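Local structure of nucleoporin NUP82 (Chaetomium thermophilum, 5CWW) at residues R52-F57 against L142-L148; S123-F128 against V185-A189. The protein probably serves as a structural constituent of the nuclear pore complex that also docks transport factors, its N-terminal beta-propeller region being the part present here. One frame throughout, in Å; residues are numbered along the deposited sequence.

Contact 1 of 2, residues R52-F57 against L142-L148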
ATOM      1  N   ARG B  52     -12.785  -9.521  16.317  1.00 61.56           N
ATOM      2  CA  ARG B  52     -14.129  -9.012  16.102  1.00 61.70           C
ATOM      3  C   ARG B  52     -14.828  -9.043  17.454  1.00 63.36           C
ATOM      4  O   ARG B  52     -14.933 -10.098  18.082  1.00 65.98           O
ATOM      5  CB  ARG B  52     -14.884  -9.833  15.051  1.00 61.73           C
ATOM      6  CG  ARG B  52     -15.012 -11.317  15.357  1.00 63.64           C
ATOM      7  CD  ARG B  52     -15.759 -12.044  14.249  1.00 64.76           C
ATOM      8  NE  ARG B  52     -16.129 -13.402  14.637  1.00 68.01           N
ATOM      9  CZ  ARG B  52     -16.866 -14.220  13.892  1.00 70.40           C
ATOM     10  NH1 ARG B  52     -17.320 -13.827  12.708  1.00 69.65           N
ATOM     11  NH2 ARG B  52     -17.154 -15.437  14.331  1.00 72.86           N
ATOM     12  N   GLY B  53     -15.290  -7.884  17.911  1.00 61.65           N
ATOM     13  CA  GLY B  53     -15.815  -7.767  19.259  1.00 63.94           C
ATOM     14  C   GLY B  53     -14.778  -8.243  20.262  1.00 66.54           C
ATOM     15  O   GLY B  53     -13.647  -7.757  20.268  1.00 63.75           O
ATOM     16  N   THR B  54     -15.156  -9.210  21.091  1.00 72.48           N
ATOM     17  CA  THR B  54     -14.250  -9.771  22.090  1.00 76.41           C
ATOM     18  C   THR B  54     -13.561 -11.047  21.600  1.00 75.87           C
ATOM     19  O   THR B  54     -12.755 -11.637  22.321  1.00 78.47           O
ATOM     20  CB  THR B  54     -14.991 -10.079  23.403  1.00 81.93           C
ATOM     21  OG1 THR B  54     -16.084 -10.969  23.147  1.00 84.31           O
ATOM     22  CG2 THR B  54     -15.517  -8.798  24.026  1.00 83.12           C
ATOM     23  N   GLU B  55     -13.880 -11.470  20.380  1.00 73.06           N
ATOM     24  CA  GLU B  55     -13.222 -12.627  19.779  1.00 70.39           C
ATOM     25  C   GLU B  55     -11.902 -12.217  19.140  1.00 69.08           C
ATOM     26  O   GLU B  55     -11.785 -11.116  18.598  1.00 69.42           O
ATOM     27  CB  GLU B  55     -14.117 -13.281  18.722  1.00 68.33           C
ATOM     28  CG  GLU B  55     -15.424 -13.850  19.251  1.00 69.29           C
ATOM     29  CD  GLU B  55     -16.228 -14.554  18.170  1.00 68.57           C
ATOM     30  OE1 GLU B  55     -15.732 -14.659  17.027  1.00 66.27           O
ATOM     31  OE2 GLU B  55     -17.356 -15.004  18.462  1.00 70.86           O
ATOM     32  N   ILE B  56     -10.913 -13.106  19.200  1.00 69.07           N
ATOM     33  CA  ILE B  56      -9.639 -12.869  18.535  1.00 64.98           C
ATOM     34  C   ILE B  56      -9.181 -14.112  17.777  1.00 64.67           C
ATOM     35  O   ILE B  56      -9.544 -15.237  18.122  1.00 65.63           O
ATOM     36  CB  ILE B  56      -8.532 -12.448  19.535  1.00 65.14           C
ATOM     37  CG1 ILE B  56      -8.262 -13.555  20.561  1.00 66.66           C
ATOM     38  CG2 ILE B  56      -8.922 -11.155  20.232  1.00 64.48           C
ATOM     39  CD1 ILE B  56      -7.027 -13.311  21.406  1.00 67.42           C
ATOM     40  N   PHE B  57      -8.382 -13.884  16.741  1.00 61.95           N
ATOM     41  CA  PHE B  57      -7.828 -14.952  15.919  1.00 61.95           C
ATOM     42  C   PHE B  57      -6.313 -14.819  15.921  1.00 61.75           C
ATOM     43  O   PHE B  57      -5.776 -13.796  15.499  1.00 60.04           O
ATOM     44  CB  PHE B  57      -8.381 -14.886  14.495  1.00 60.67           C
ATOM     45  CG  PHE B  57      -9.876 -14.998  14.422  1.00 61.76           C
ATOM     46  CD1 PHE B  57     -10.681 -13.899  14.679  1.00 62.24           C
ATOM     47  CD2 PHE B  57     -10.478 -16.201  14.099  1.00 64.05           C
ATOM     48  CE1 PHE B  57     -12.058 -14.000  14.614  1.00 64.27           C
ATOM     49  CE2 PHE B  57     -11.854 -16.309  14.031  1.00 66.00           C
ATOM     50  CZ  PHE B  57     -12.646 -15.207  14.289  1.00 65.44           C
ATOM     51  N   LEU B 142     -15.562 -17.069   8.197  1.00 65.07           N
ATOM     52  CA  LEU B 142     -15.562 -17.211   9.648  1.00 67.40           C
ATOM     53  C   LEU B 142     -16.809 -17.949  10.127  1.00 74.53           C
ATOM     54  O   LEU B 142     -17.913 -17.675   9.661  1.00 76.29           O
ATOM     55  CB  LEU B 142     -15.456 -15.838  10.313  1.00 66.25           C
ATOM     56  CG  LEU B 142     -14.151 -15.092  10.020  1.00 63.82           C
ATOM     57  CD1 LEU B 142     -14.164 -13.705  10.647  1.00 64.63           C
ATOM     58  CD2 LEU B 142     -12.944 -15.884  10.519  1.00 62.40           C
ATOM     59  N   PRO B 143     -16.633 -18.895  11.065  1.00 79.56           N
ATOM     60  CA  PRO B 143     -17.761 -19.726  11.490  1.00 83.53           C
ATOM     61  C   PRO B 143     -18.655 -19.046  12.517  1.00 84.25           C
ATOM     62  O   PRO B 143     -18.299 -17.998  13.057  1.00 86.25           O
ATOM     63  CB  PRO B 143     -17.072 -20.940  12.107  1.00 85.69           C
ATOM     64  CG  PRO B 143     -15.830 -20.370  12.703  1.00 82.16           C
ATOM     65  CD  PRO B 143     -15.395 -19.256  11.780  1.00 79.95           C
ATOM     66  N   ASP B 144     -19.810 -19.650  12.777  1.00 84.87           N
ATOM     67  CA  ASP B 144     -20.721 -19.159  13.798  1.00 84.67           C
ATOM     68  C   ASP B 144     -20.025 -19.203  15.154  1.00 79.71           C
ATOM     69  O   ASP B 144     -19.260 -20.125  15.437  1.00 80.16           O
ATOM     70  CB  ASP B 144     -22.005 -19.993  13.814  1.00 94.48           C
ATOM     71  CG  ASP B 144     -23.166 -19.271  14.471  1.00103.21           C
ATOM     72  OD1 ASP B 144     -22.934 -18.509  15.433  1.00105.89           O
ATOM     73  OD2 ASP B 144     -24.316 -19.462  14.020  1.00107.21           O
ATOM     74  N   SER B 145     -20.288 -18.205  15.989  1.00 77.84           N
ATOM     75  CA  SER B 145     -19.659 -18.122  17.303  1.00 76.91           C
ATOM     76  C   SER B 145     -20.128 -19.237  18.241  1.00 78.75           C
ATOM     77  O   SER B 145     -19.498 -19.494  19.268  1.00 77.90           O
ATOM     78  CB  SER B 145     -19.939 -16.757  17.933  1.00 77.89           C
ATOM     79  OG  SER B 145     -19.430 -15.714  17.117  1.00 75.48           O
ATOM     80  N   SER B 146     -21.225 -19.899  17.885  1.00 81.79           N
ATOM     81  CA  SER B 146     -21.767 -20.980  18.707  1.00 87.45           C
ATOM     82  C   SER B 146     -20.783 -22.143  18.836  1.00 90.40           C
ATOM     83  O   SER B 146     -20.877 -22.941  19.769  1.00 93.56           O
ATOM     84  CB  SER B 146     -23.088 -21.483  18.120  1.00 90.33           C
ATOM     85  OG  SER B 146     -22.909 -21.977  16.804  1.00 89.42           O
ATOM     86  N   HIS B 147     -19.839 -22.231  17.903  1.00 91.90           N
ATOM     87  CA  HIS B 147     -18.850 -23.307  17.904  1.00 93.98           C
ATOM     88  C   HIS B 147     -17.833 -23.171  19.038  1.00 92.41           C
ATOM     89  O   HIS B 147     -17.023 -24.072  19.260  1.00 95.47           O
ATOM     90  CB  HIS B 147     -18.116 -23.357  16.561  1.00 93.85           C
ATOM     91  CG  HIS B 147     -18.961 -23.846  15.426  1.00 96.95           C
ATOM     92  ND1 HIS B 147     -19.131 -25.186  15.151  1.00100.74           N
ATOM     93  CD2 HIS B 147     -19.673 -23.177  14.488  1.00 96.74           C
ATOM     94  CE1 HIS B 147     -19.918 -25.321  14.097  1.00101.79           C
ATOM     95  NE2 HIS B 147     -20.259 -24.117  13.676  1.00 99.38           N
ATOM     96  N   LEU B 148     -17.872 -22.049  19.751  1.00 91.03           N
ATOM     97  CA  LEU B 148     -16.972 -21.831  20.881  1.00 90.03           C
ATOM     98  C   LEU B 148     -17.493 -22.481  22.164  1.00 95.89           C
ATOM     99  O   LEU B 148     -16.744 -22.646  23.128  1.00 93.61           O
ATOM    100  CB  LEU B 148     -16.753 -20.333  21.105  1.00 87.71           C
ATOM    101  CG  LEU B 148     -15.839 -19.634  20.094  1.00 85.79           C
ATOM    102  CD1 LEU B 148     -15.896 -18.125  20.270  1.00 84.63           C
ATOM    103  CD2 LEU B 148     -14.405 -20.128  20.225  1.00 85.74           C
TER
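Arg-52 and Glu-55, at the ends of a type II' turn in one blade of the beta-propeller, reach Pro-143 and Ser-145 in a loop of the next. The tight part lies inward, at the buried Glu-55, Phe-57 and Leu-148. Phe-57 packs through CE2 against Leu-142 CD2 at 3.7 Å, the two side chains arriving from opposite directions, and its ring also stacks with Trp-66. Beside it, the Glu-55 carboxylate is gripped at both oxygens. Glu-55 OE1 receives Arg-52 NE at 2.7 Å, a salt bridge that stays in the guanidinium plane yet comes from above the carboxylate plane, and Trp-66 NE1 is a further donor. Glu-55 OE2 uses its syn lone pair for Ser-145 OG at 2.6 Å. Leu-148 CD1 approaches to 3.9 Å from Glu-55 OE2, the two side chains running obliquely to each other. On the partly exposed side, Arg-52 covers Leu-142 and Pro-143, with Ser-145 at the rim. Arg-52 sets off between its backbone N and carbonyl carbon (chi1 58°) and then runs extended past Leu-142, whose CB lies 3.6 Å from Arg-52 NH1. In the guanidinium plane, Arg-52 NH2 donates to Pro-143 O at 3.1 Å, lying nearly on the line of the C=O bond, with 153° at the hydrogen.

Contact 2 of 2, residues S123-F128 against V185-A189; sequences SPNQDF and VNGHA
Pro-124 and Asn-125, the corner of a type I turn closed by Gln-126 N to Ser-123 O, face Asn-186 and Gly-187, both with positive phi, in a turn closed by His-188 N to Val-185 O. The two turns belong to neighbouring blades of the beta-propeller, and each directly precedes a strand, 128-132 or 189-194. The main side-chain contact is His-188. Its ring lies in an offset stack on Phe-128, planes 7° apart and centroids 3.9 Å apart, with His-188 CD2 and NE2 over the Phe-128 face. Across the opposite face of the imidazole sits Asn-186 O, 3.1 Å above the plane and near the rim, so the ring is sandwiched. Its rotation is fixed at the edge, where His-188 NE2 donates to Asp-127 OD2 at 2.7 Å and 165°, close to the imidazole plane and on the syn side of the carboxylate, though tilted from that plane. The nearby carboxylate would probably favour the protonated imidazole of His-188. Asp-127 presents the oxygen with CG between its backbone N and carbonyl carbon (chi1 48°). On the other flank Asn-125 ND2 makes a weak hydrogen bond at 3.0 Å to Asn-186 O, the same oxygen that lies over the imidazole. Between the turns a water accepts from Asn-125 N at 2.9 Å and lies 2.8 Å from Asp-127 OD1 and 2.9 Å from Gly-187 O.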
ATOM      1  N   SER B 123     -12.390  -8.518   7.757  1.00 56.01           N
ATOM      2  CA  SER B 123     -13.192  -7.745   6.815  1.00 54.62           C
ATOM      3  C   SER B 123     -14.074  -6.768   7.590  1.00 56.12           C
ATOM      4  O   SER B 123     -14.240  -6.917   8.798  1.00 56.78           O
ATOM      5  CB  SER B 123     -14.035  -8.672   5.938  1.00 54.91           C
ATOM      6  OG  SER B 123     -15.060  -9.296   6.687  1.00 55.88           O
ATOM      7  N   PRO B 124     -14.642  -5.763   6.900  1.00 52.85           N
ATOM      8  CA  PRO B 124     -15.438  -4.722   7.566  1.00 54.03           C
ATOM      9  C   PRO B 124     -16.601  -5.262   8.399  1.00 60.22           C
ATOM     10  O   PRO B 124     -16.770  -4.845   9.543  1.00 61.60           O
ATOM     11  CB  PRO B 124     -15.960  -3.881   6.395  1.00 53.44           C
ATOM     12  CG  PRO B 124     -14.953  -4.075   5.321  1.00 49.75           C
ATOM     13  CD  PRO B 124     -14.489  -5.494   5.460  1.00 50.45           C
ATOM     14  N   ASN B 125     -17.384  -6.173   7.832  1.00 65.04           N
ATOM     15  CA  ASN B 125     -18.522  -6.749   8.541  1.00 70.11           C
ATOM     16  C   ASN B 125     -18.131  -7.988   9.345  1.00 68.37           C
ATOM     17  O   ASN B 125     -18.984  -8.652   9.933  1.00 70.86           O
ATOM     18  CB  ASN B 125     -19.635  -7.087   7.552  1.00 75.51           C
ATOM     19  CG  ASN B 125     -20.182  -5.855   6.857  1.00 78.13           C
ATOM     20  OD1 ASN B 125     -20.250  -4.775   7.446  1.00 78.21           O
ATOM     21  ND2 ASN B 125     -20.566  -6.007   5.595  1.00 81.09           N
ATOM     22  N   GLN B 126     -16.835  -8.291   9.356  1.00 64.42           N
ATOM     23  CA  GLN B 126     -16.269  -9.302  10.245  1.00 62.56           C
ATOM     24  C   GLN B 126     -16.822 -10.703   9.984  1.00 62.03           C
ATOM     25  O   GLN B 126     -16.969 -11.499  10.910  1.00 60.35           O
ATOM     26  CB  GLN B 126     -16.521  -8.906  11.706  1.00 63.10           C
ATOM     27  CG  GLN B 126     -15.993  -7.523  12.062  1.00 61.21           C
ATOM     28  CD  GLN B 126     -16.276  -7.133  13.498  1.00 62.98           C
ATOM     29  OE1 GLN B 126     -17.305  -7.501  14.068  1.00 64.83           O
ATOM     30  NE2 GLN B 126     -15.359  -6.380  14.096  1.00 63.63           N
ATOM     31  N   ASP B 127     -17.115 -10.995   8.720  1.00 60.74           N
ATOM     32  CA  ASP B 127     -17.567 -12.325   8.320  1.00 62.28           C
ATOM     33  C   ASP B 127     -16.492 -13.056   7.513  1.00 62.37           C
ATOM     34  O   ASP B 127     -16.456 -14.287   7.499  1.00 65.47           O
ATOM     35  CB  ASP B 127     -18.866 -12.230   7.512  1.00 63.19           C
ATOM     36  CG  ASP B 127     -18.799 -11.186   6.413  1.00 60.64           C
ATOM     37  OD1 ASP B 127     -17.841 -10.381   6.402  1.00 59.70           O
ATOM     38  OD2 ASP B 127     -19.712 -11.164   5.563  1.00 62.14           O
ATOM     39  N   PHE B 128     -15.620 -12.296   6.851  1.00 59.41           N
ATOM     40  CA  PHE B 128     -14.491 -12.863   6.111  1.00 57.96           C
ATOM     41  C   PHE B 128     -13.163 -12.502   6.773  1.00 57.96           C
ATOM     42  O   PHE B 128     -13.010 -11.412   7.328  1.00 57.53           O
ATOM     43  CB  PHE B 128     -14.469 -12.368   4.658  1.00 55.44           C
ATOM     44  CG  PHE B 128     -15.610 -12.867   3.807  1.00 56.79           C
ATOM     45  CD1 PHE B 128     -16.583 -13.708   4.320  1.00 58.69           C
ATOM     46  CD2 PHE B 128     -15.694 -12.494   2.473  1.00 56.37           C
ATOM     47  CE1 PHE B 128     -17.621 -14.157   3.525  1.00 60.36           C
ATOM     48  CE2 PHE B 128     -16.726 -12.942   1.675  1.00 58.77           C
ATOM     49  CZ  PHE B 128     -17.691 -13.774   2.201  1.00 60.06           C
ATOM     50  N   VAL B 185     -19.192  -3.605  -1.643  1.00 52.13           N
ATOM     51  CA  VAL B 185     -20.509  -4.163  -1.337  1.00 55.98           C
ATOM     52  C   VAL B 185     -20.369  -5.301  -0.328  1.00 56.08           C
ATOM     53  O   VAL B 185     -19.552  -6.203  -0.512  1.00 53.47           O
ATOM     54  CB  VAL B 185     -21.213  -4.679  -2.609  1.00 59.38           C
ATOM     55  CG1 VAL B 185     -22.601  -5.219  -2.280  1.00 62.90           C
ATOM     56  CG2 VAL B 185     -21.311  -3.571  -3.650  1.00 62.07           C
ATOM     57  N   ASN B 186     -21.155  -5.237   0.743  1.00 59.31           N
ATOM     58  CA  ASN B 186     -21.123  -6.240   1.811  1.00 60.79           C
ATOM     59  C   ASN B 186     -19.749  -6.394   2.466  1.00 55.54           C
ATOM     60  O   ASN B 186     -19.507  -7.362   3.187  1.00 56.52           O
ATOM     61  CB  ASN B 186     -21.577  -7.607   1.274  1.00 65.93           C
ATOM     62  CG  ASN B 186     -22.998  -7.587   0.747  1.00 70.83           C
ATOM     63  OD1 ASN B 186     -23.861  -6.891   1.279  1.00 73.31           O
ATOM     64  ND2 ASN B 186     -23.247  -8.355  -0.310  1.00 72.70           N
ATOM     65  N   GLY B 187     -18.860  -5.435   2.221  0.50 52.68           N
ATOM     66  CA  GLY B 187     -17.503  -5.508   2.732  0.50 51.02           C
ATOM     67  C   GLY B 187     -16.779  -6.740   2.217  0.50 50.28           C
ATOM     68  O   GLY B 187     -15.941  -7.312   2.914  0.50 49.83           O
ATOM     69  N   HIS B 188     -17.105  -7.143   0.992  1.00 52.31           N
ATOM     70  CA  HIS B 188     -16.520  -8.341   0.387  1.00 55.54           C
ATOM     71  C   HIS B 188     -15.583  -8.023  -0.777  1.00 54.60           C
ATOM     72  O   HIS B 188     -15.156  -8.925  -1.499  1.00 55.70           O
ATOM     73  CB  HIS B 188     -17.635  -9.281  -0.084  1.00 58.84           C
ATOM     74  CG  HIS B 188     -18.391  -9.927   1.036  1.00 60.96           C
ATOM     75  ND1 HIS B 188     -19.601 -10.560   0.849  1.00 63.11           N
ATOM     76  CD2 HIS B 188     -18.105 -10.045   2.354  1.00 61.61           C
ATOM     77  CE1 HIS B 188     -20.029 -11.037   2.003  1.00 65.82           C
ATOM     78  NE2 HIS B 188     -19.140 -10.739   2.934  1.00 62.80           N
ATOM     79  N   ALA B 189     -15.259  -6.745  -0.952  1.00 49.35           N
ATOM     80  CA  ALA B 189     -14.279  -6.333  -1.951  1.00 47.13           C
ATOM     81  C   ALA B 189     -12.909  -6.181  -1.300  1.00 47.96           C
ATOM     82  O   ALA B 189     -12.742  -5.402  -0.358  1.00 48.16           O
ATOM     83  CB  ALA B 189     -14.702  -5.041  -2.612  1.00 45.20           C
TER
HETATM   84  O   HOH W   1     -17.024  -7.883   5.542  1.00 52.26           O

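In the fold
The contacts join three successive four-stranded antiparallel blades of the propeller. Along the chain their segments alternate: 52-57, 123-128, 142-148, 185-189. The middle two belong to one blade, with strands 119-122, 128-132, 137-141 and 160-162; contact 1 ties it to the blade of strand 55-60, contact 2 to that of strand 189-194. The centres are about 15 Å apart, on the same side of the chain's centre, yet the contacts touch. A probable hydrogen bond from Arg-52 NH1 to Gln-126 O joins two blades, and another from Leu-142 N to Asp-127 O ties the two loops of the middle blade together. Through these loops the middle blade is linked to both neighbours.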